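PDB 6VC6: 6-phospho-alpha-glucosidase from Merdibacter massiliensis, which probably hydrolyses 6-phospho-alpha-glucosides to release glucose 6-phosphate, as a family 4 glycoside hydrolase that uses NAD and manganese. Local coordinates for residues Gly18-Phe23 and Gln46-Phe51; Asn350-Ala355 and Gln386-Glu391. All coordinates share one frame; numbering follows the deposited sequence.

Contact 1: Gly18-Phe23 and Gln46-Phe51; sequences GFLKSF and QPIGEF
Leu-20 meets Ile-48 and Phe-51 where two helices of the NAD-binding Rossmann-type domain run side by side. Helix 16-25 follows strand 4-9 and helix 42-59 follows strand 32-38, as in the first two beta-alpha units of that fold. The two short segments are nearly parallel, with their axes at 16° and 11.1 Å apart. At this spacing the backbones stay apart and the contact is made almost wholly by side chains, with Ile-48 O the one backbone atom met.

The apolar contacts centre on one methyl group. Leu-20 CD1 lies 4.2 Å from Phe-51 CD1, approaching the ring obliquely. Leu-20 CD1 also lies 4.0 Å from the backbone O of Ile-48, and the methyl CG2 of Ile-48 is a little farther off. With CG anti to its own carbonyl carbon (chi1 -52°) and CD1 continuing extended, Leu-20 reaches out to the second helix. Leu-20 also touches Leu-35 of strand 32-38. Helix 291-305 packs on Phe-51 through Cys-299 and Val-302.

No hydrogen bond joins the two segments. The polar residue at the interface, Lys-21, contributes its aliphatic chain, while its NZ makes a long, weak ion pair with Glu-298. Within helix 16-25, Gly-18 O accepts both Ser-22 N and Ser-22 OG, the latter at 2.8 Å. Lys-21 CD comes to the edge of the Phe-51 ring, near its plane, 4.3 Å from Phe-51 CZ.

Contact 2: Asn350-Ala355 and Gln386-Glu391; sequences NMQDDA and QQVSSE
Val-388 of helix 378-400 packs against Met-351 and Ala-355 of the loop that joins strands 336-343 and 356-364. The tightly packed part is a three-residue apolar cluster in which each valine methyl has its own partner. Val-388 CG1 meets CE of Met-351, a selenomethionine, tip to tip at 4.0 Å. Val-388 CG2 meets Ala-355 CB, also at 4.0 Å. The valine torsion (chi1 77°) directs the two branches to these separate partners. The Met-351 chain bends at chi3 (66°), which turns its CE toward the helix. Leu-381 and Val-385 of the same helix also touch Met-351.

The loose side lies at Gln-352, which is exposed. Gln-352 OE1 is 4.3 Å from Val-388 CG1, a marginal contact without a hydrogen bond. The amide is instead held within the loop. Gln-352 NE2 donates to Asp-354 OD1 at 3.0 Å, nearly straight at 163°. The acceptor lies in the amide plane, and OD1 is met on its syn side. This bond spans part of the type I turn from Gln-352 to Ala-355 and limits rotation of the amide.

No hydrogen bond crosses between the segments: Gln-352 is paired with Asp-354 inside the loop and Gln-387 with Glu-391 inside the helix. The loop is therefore held to this part of the helix mainly by shape and the exclusion of water, with the Lys-392 NZ bond to Asp-354 O as a polar tie beside it.

Contacts 1 and 2 lie on opposite sides of the chain's centre. Their centres are about 38 Å apart and their nearest atoms about 22 Å, so they do not touch. They follow one another along the chain. Contact 1 is close to the cofactor: the side chain of Ile-48 is about 6 Å from the bound NAD. Contact 2 belongs to the C-terminal part of the enzyme, and none of its residues is among those lining the glucose 6-phosphate pocket or binding manganese. Both contacts flank the same mixed sheet, contact 1 beside its parallel strands and contact 2 at a connection between its antiparallel ones.

Contact 1: Gly18-Phe23 and Gln46-Phe51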
loop_
_atom_site.group_PDB
_atom_site.type_symbol
_atom_site.label_atom_id
_atom_site.label_comp_id
_atom_site.label_asym_id
_atom_site.label_seq_id
_atom_site.Cartn_x
_atom_site.Cartn_y
_atom_site.Cartn_z
ATOM N N GLY A 18 12.325 4.984 -9.188
ATOM C CA GLY A 18 12.840 5.021 -7.830
ATOM C C GLY A 18 13.374 3.680 -7.366
ATOM O O GLY A 18 14.278 3.623 -6.527
ATOM N N PHE A 19 12.827 2.586 -7.901
ATOM C CA PHE A 19 13.339 1.262 -7.563
ATOM C C PHE A 19 14.675 0.997 -8.246
ATOM O O PHE A 19 15.592 0.439 -7.631
ATOM C CB PHE A 19 12.321 0.191 -7.949
ATOM C CG PHE A 19 11.332 -0.126 -6.865
ATOM C CD1 PHE A 19 10.105 0.515 -6.820
ATOM C CD2 PHE A 19 11.627 -1.067 -5.892
ATOM C CE1 PHE A 19 9.192 0.225 -5.824
ATOM C CE2 PHE A 19 10.718 -1.362 -4.894
ATOM C CZ PHE A 19 9.498 -0.715 -4.861
ATOM N N LEU A 20 14.802 1.386 -9.518
ATOM C CA LEU A 20 16.041 1.141 -10.248
ATOM C C LEU A 20 17.207 1.901 -9.629
ATOM O O LEU A 20 18.336 1.397 -9.590
ATOM C CB LEU A 20 15.869 1.527 -11.718
ATOM C CG LEU A 20 14.664 0.930 -12.448
ATOM C CD1 LEU A 20 14.658 1.356 -13.908
ATOM C CD2 LEU A 20 14.657 -0.586 -12.329
ATOM N N LYS A 21 16.954 3.118 -9.141
ATOM C CA LYS A 21 18.011 3.879 -8.484
ATOM C C LYS A 21 18.315 3.329 -7.096
ATOM O O LYS A 21 19.454 3.430 -6.628
ATOM C CB LYS A 21 17.620 5.354 -8.404
ATOM C CG LYS A 21 17.603 6.059 -9.751
ATOM C CD LYS A 21 16.409 6.993 -9.877
ATOM C CE LYS A 21 16.800 8.437 -9.617
ATOM N NZ LYS A 21 15.802 9.387 -10.184
ATOM N N SER A 22 17.317 2.747 -6.427
ATOM C CA SER A 22 17.557 2.143 -5.122
ATOM C C SER A 22 18.367 0.859 -5.249
ATOM O O SER A 22 19.245 0.589 -4.422
ATOM C CB SER A 22 16.229 1.873 -4.415
ATOM O OG SER A 22 15.574 3.083 -4.075
ATOM N N PHE A 23 18.084 0.055 -6.279
ATOM C CA PHE A 23 18.861 -1.158 -6.515
ATOM C C PHE A 23 20.339 -0.845 -6.708
ATOM O O PHE A 23 21.200 -1.660 -6.353
ATOM C CB PHE A 23 18.320 -1.903 -7.737
ATOM C CG PHE A 23 17.001 -2.584 -7.502
ATOM C CD1 PHE A 23 16.722 -3.187 -6.288
ATOM C CD2 PHE A 23 16.041 -2.625 -8.501
ATOM C CE1 PHE A 23 15.510 -3.820 -6.073
ATOM C CE2 PHE A 23 14.827 -3.253 -8.292
ATOM C CZ PHE A 23 14.562 -3.851 -7.076
ATOM N N GLN A 46 8.077 1.235 -21.746
ATOM C CA GLN A 46 9.268 1.364 -22.585
ATOM C C GLN A 46 10.193 2.500 -22.160
ATOM O O GLN A 46 11.405 2.254 -22.031
ATOM C CB GLN A 46 8.847 1.506 -24.052
ATOM C CG GLN A 46 10.014 1.599 -25.019
ATOM C CD GLN A 46 9.582 1.996 -26.415
ATOM O OE1 GLN A 46 9.890 3.092 -26.883
ATOM N NE2 GLN A 46 8.864 1.104 -27.088
ATOM N N PRO A 47 9.728 3.738 -21.943
ATOM C CA PRO A 47 10.675 4.789 -21.530
ATOM C C PRO A 47 11.299 4.534 -20.172
ATOM O O PRO A 47 12.412 5.007 -19.911
ATOM C CB PRO A 47 9.813 6.059 -21.531
ATOM C CG PRO A 47 8.426 5.573 -21.347
ATOM C CD PRO A 47 8.361 4.273 -22.086
ATOM N N ILE A 48 10.616 3.798 -19.293
ATOM C CA ILE A 48 11.208 3.449 -18.007
ATOM C C ILE A 48 12.290 2.392 -18.191
ATOM O O ILE A 48 13.348 2.448 -17.554
ATOM C CB ILE A 48 10.113 2.988 -17.029
ATOM C CG1 ILE A 48 9.245 4.177 -16.611
ATOM C CG2 ILE A 48 10.725 2.319 -15.809
ATOM C CD1 ILE A 48 7.889 3.786 -16.076
ATOM N N GLY A 49 12.050 1.423 -19.077
ATOM C CA GLY A 49 13.046 0.392 -19.317
ATOM C C GLY A 49 14.277 0.915 -20.031
ATOM O O GLY A 49 15.400 0.499 -19.735
ATOM N N GLU A 50 14.086 1.828 -20.986
ATOM C CA GLU A 50 15.230 2.425 -21.667
ATOM C C GLU A 50 16.038 3.310 -20.728
ATOM O O GLU A 50 17.264 3.397 -20.862
ATOM C CB GLU A 50 14.765 3.220 -22.886
ATOM C CG GLU A 50 14.133 2.366 -23.974
ATOM C CD GLU A 50 15.097 1.349 -24.555
ATOM O OE1 GLU A 50 16.299 1.669 -24.680
ATOM O OE2 GLU A 50 14.654 0.229 -24.884
ATOM N N PHE A 51 15.374 3.973 -19.779
ATOM C CA PHE A 51 16.100 4.716 -18.755
ATOM C C PHE A 51 16.920 3.777 -17.880
ATOM O O PHE A 51 18.049 4.102 -17.494
ATOM C CB PHE A 51 15.123 5.529 -17.903
ATOM C CG PHE A 51 15.683 5.955 -16.573
ATOM C CD1 PHE A 51 15.364 5.261 -15.416
ATOM C CD2 PHE A 51 16.525 7.050 -16.481
ATOM C CE1 PHE A 51 15.879 5.650 -14.193
ATOM C CE2 PHE A 51 17.041 7.445 -15.260
ATOM C CZ PHE A 51 16.718 6.743 -14.115
#

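Contact 2: Asn350-Ala355 and Gln386-Glu391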
loop_
_atom_site.group_PDB
_atom_site.type_symbol
_atom_site.label_atom_id
_atom_site.label_comp_id
_atom_site.label_asym_id
_atom_site.label_seq_id
_atom_site.Cartn_x
_atom_site.Cartn_y
_atom_site.Cartn_z
ATOM N N ASN A 350 -9.657 -10.362 20.399
ATOM C CA ASN A 350 -11.108 -10.241 20.332
ATOM C C ASN A 350 -11.614 -9.951 18.921
ATOM O O ASN A 350 -12.719 -9.420 18.763
ATOM C CB ASN A 350 -11.601 -9.171 21.308
ATOM C CG ASN A 350 -10.828 -7.874 21.197
ATOM O OD1 ASN A 350 -9.803 -7.802 20.521
ATOM N ND2 ASN A 350 -11.315 -6.838 21.872
HETATM N N MSE A 351 -10.836 -10.290 17.899
HETATM C CA MSE A 351 -11.314 -10.237 16.522
HETATM C C MSE A 351 -11.230 -11.630 15.905
HETATM O O MSE A 351 -10.520 -12.496 16.419
HETATM C CB MSE A 351 -10.514 -9.223 15.699
HETATM C CG MSE A 351 -11.017 -7.792 15.840
HETATM SE SE MSE A 351 -9.978 -6.478 14.836
HETATM C CE MSE A 351 -10.394 -7.075 13.027
ATOM N N GLN A 352 -11.958 -11.845 14.810
ATOM C CA GLN A 352 -12.066 -13.177 14.232
ATOM C C GLN A 352 -10.713 -13.664 13.717
ATOM O O GLN A 352 -9.810 -12.879 13.413
ATOM C CB GLN A 352 -13.097 -13.192 13.103
ATOM C CG GLN A 352 -12.845 -12.176 12.005
ATOM C CD GLN A 352 -14.103 -11.840 11.228
ATOM O OE1 GLN A 352 -14.819 -10.896 11.563
ATOM N NE2 GLN A 352 -14.381 -12.617 10.188
ATOM N N ASP A 353 -10.589 -14.991 13.618
ATOM C CA ASP A 353 -9.311 -15.602 13.268
ATOM C C ASP A 353 -8.877 -15.238 11.853
ATOM O O ASP A 353 -7.696 -14.967 11.609
ATOM C CB ASP A 353 -9.397 -17.123 13.414
ATOM C CG ASP A 353 -9.378 -17.577 14.861
ATOM O OD1 ASP A 353 -9.672 -18.764 15.113
ATOM O OD2 ASP A 353 -9.070 -16.751 15.745
ATOM N N ASP A 354 -9.815 -15.229 10.905
ATOM C CA ASP A 354 -9.488 -15.098 9.491
ATOM C C ASP A 354 -9.433 -13.646 9.018
ATOM O O ASP A 354 -9.619 -13.389 7.824
ATOM C CB ASP A 354 -10.485 -15.892 8.641
ATOM C CG ASP A 354 -11.921 -15.434 8.832
ATOM O OD1 ASP A 354 -12.160 -14.480 9.601
ATOM O OD2 ASP A 354 -12.819 -16.036 8.206
ATOM N N ALA A 355 -9.180 -12.701 9.916
ATOM C CA ALA A 355 -9.034 -11.305 9.533
ATOM C C ALA A 355 -7.585 -11.010 9.168
ATOM O O ALA A 355 -6.659 -11.430 9.867
ATOM C CB ALA A 355 -9.485 -10.378 10.663
ATOM N N GLN A 386 -16.297 -3.235 11.997
ATOM C CA GLN A 386 -17.143 -2.679 10.944
ATOM C C GLN A 386 -16.409 -2.649 9.609
ATOM O O GLN A 386 -16.984 -2.985 8.567
ATOM C CB GLN A 386 -17.609 -1.274 11.328
ATOM C CG GLN A 386 -18.321 -0.532 10.202
ATOM C CD GLN A 386 -18.629 0.913 10.549
ATOM O OE1 GLN A 386 -18.046 1.481 11.471
ATOM N NE2 GLN A 386 -19.552 1.513 9.807
ATOM N N GLN A 387 -15.132 -2.259 9.622
ATOM C CA GLN A 387 -14.383 -2.144 8.377
ATOM C C GLN A 387 -14.028 -3.515 7.816
ATOM O O GLN A 387 -14.185 -3.763 6.614
ATOM C CB GLN A 387 -13.123 -1.307 8.599
ATOM C CG GLN A 387 -12.223 -1.205 7.377
ATOM C CD GLN A 387 -12.864 -0.437 6.235
ATOM O OE1 GLN A 387 -13.784 0.356 6.442
ATOM N NE2 GLN A 387 -12.379 -0.670 5.022
ATOM N N VAL A 388 -13.547 -4.423 8.670
ATOM C CA VAL A 388 -13.146 -5.742 8.188
ATOM C C VAL A 388 -14.356 -6.532 7.704
ATOM O O VAL A 388 -14.228 -7.405 6.836
ATOM C CB VAL A 388 -12.361 -6.501 9.276
ATOM C CG1 VAL A 388 -13.298 -7.057 10.339
ATOM C CG2 VAL A 388 -11.530 -7.613 8.653
ATOM N N SER A 389 -15.545 -6.240 8.238
ATOM C CA SER A 389 -16.751 -6.882 7.729
ATOM C C SER A 389 -17.109 -6.352 6.348
ATOM O O SER A 389 -17.534 -7.116 5.474
ATOM C CB SER A 389 -17.912 -6.674 8.702
ATOM O OG SER A 389 -17.598 -7.175 9.989
ATOM N N SER A 390 -16.940 -5.045 6.134
ATOM C CA SER A 390 -17.203 -4.469 4.819
ATOM C C SER A 390 -16.235 -5.015 3.777
ATOM O O SER A 390 -16.631 -5.297 2.639
ATOM C CB SER A 390 -17.117 -2.944 4.889
ATOM O OG SER A 390 -17.324 -2.361 3.616
ATOM N N GLU A 391 -14.964 -5.178 4.148
ATOM C CA GLU A 391 -13.986 -5.723 3.212
ATOM C C GLU A 391 -14.287 -7.178 2.879
ATOM O O GLU A 391 -14.188 -7.587 1.717
ATOM C CB GLU A 391 -12.576 -5.584 3.787
ATOM C CG GLU A 391 -12.172 -4.156 4.117
ATOM C CD GLU A 391 -10.829 -4.085 4.817
ATOM O OE1 GLU A 391 -10.309 -5.149 5.215
ATOM O OE2 GLU A 391 -10.293 -2.967 4.973
#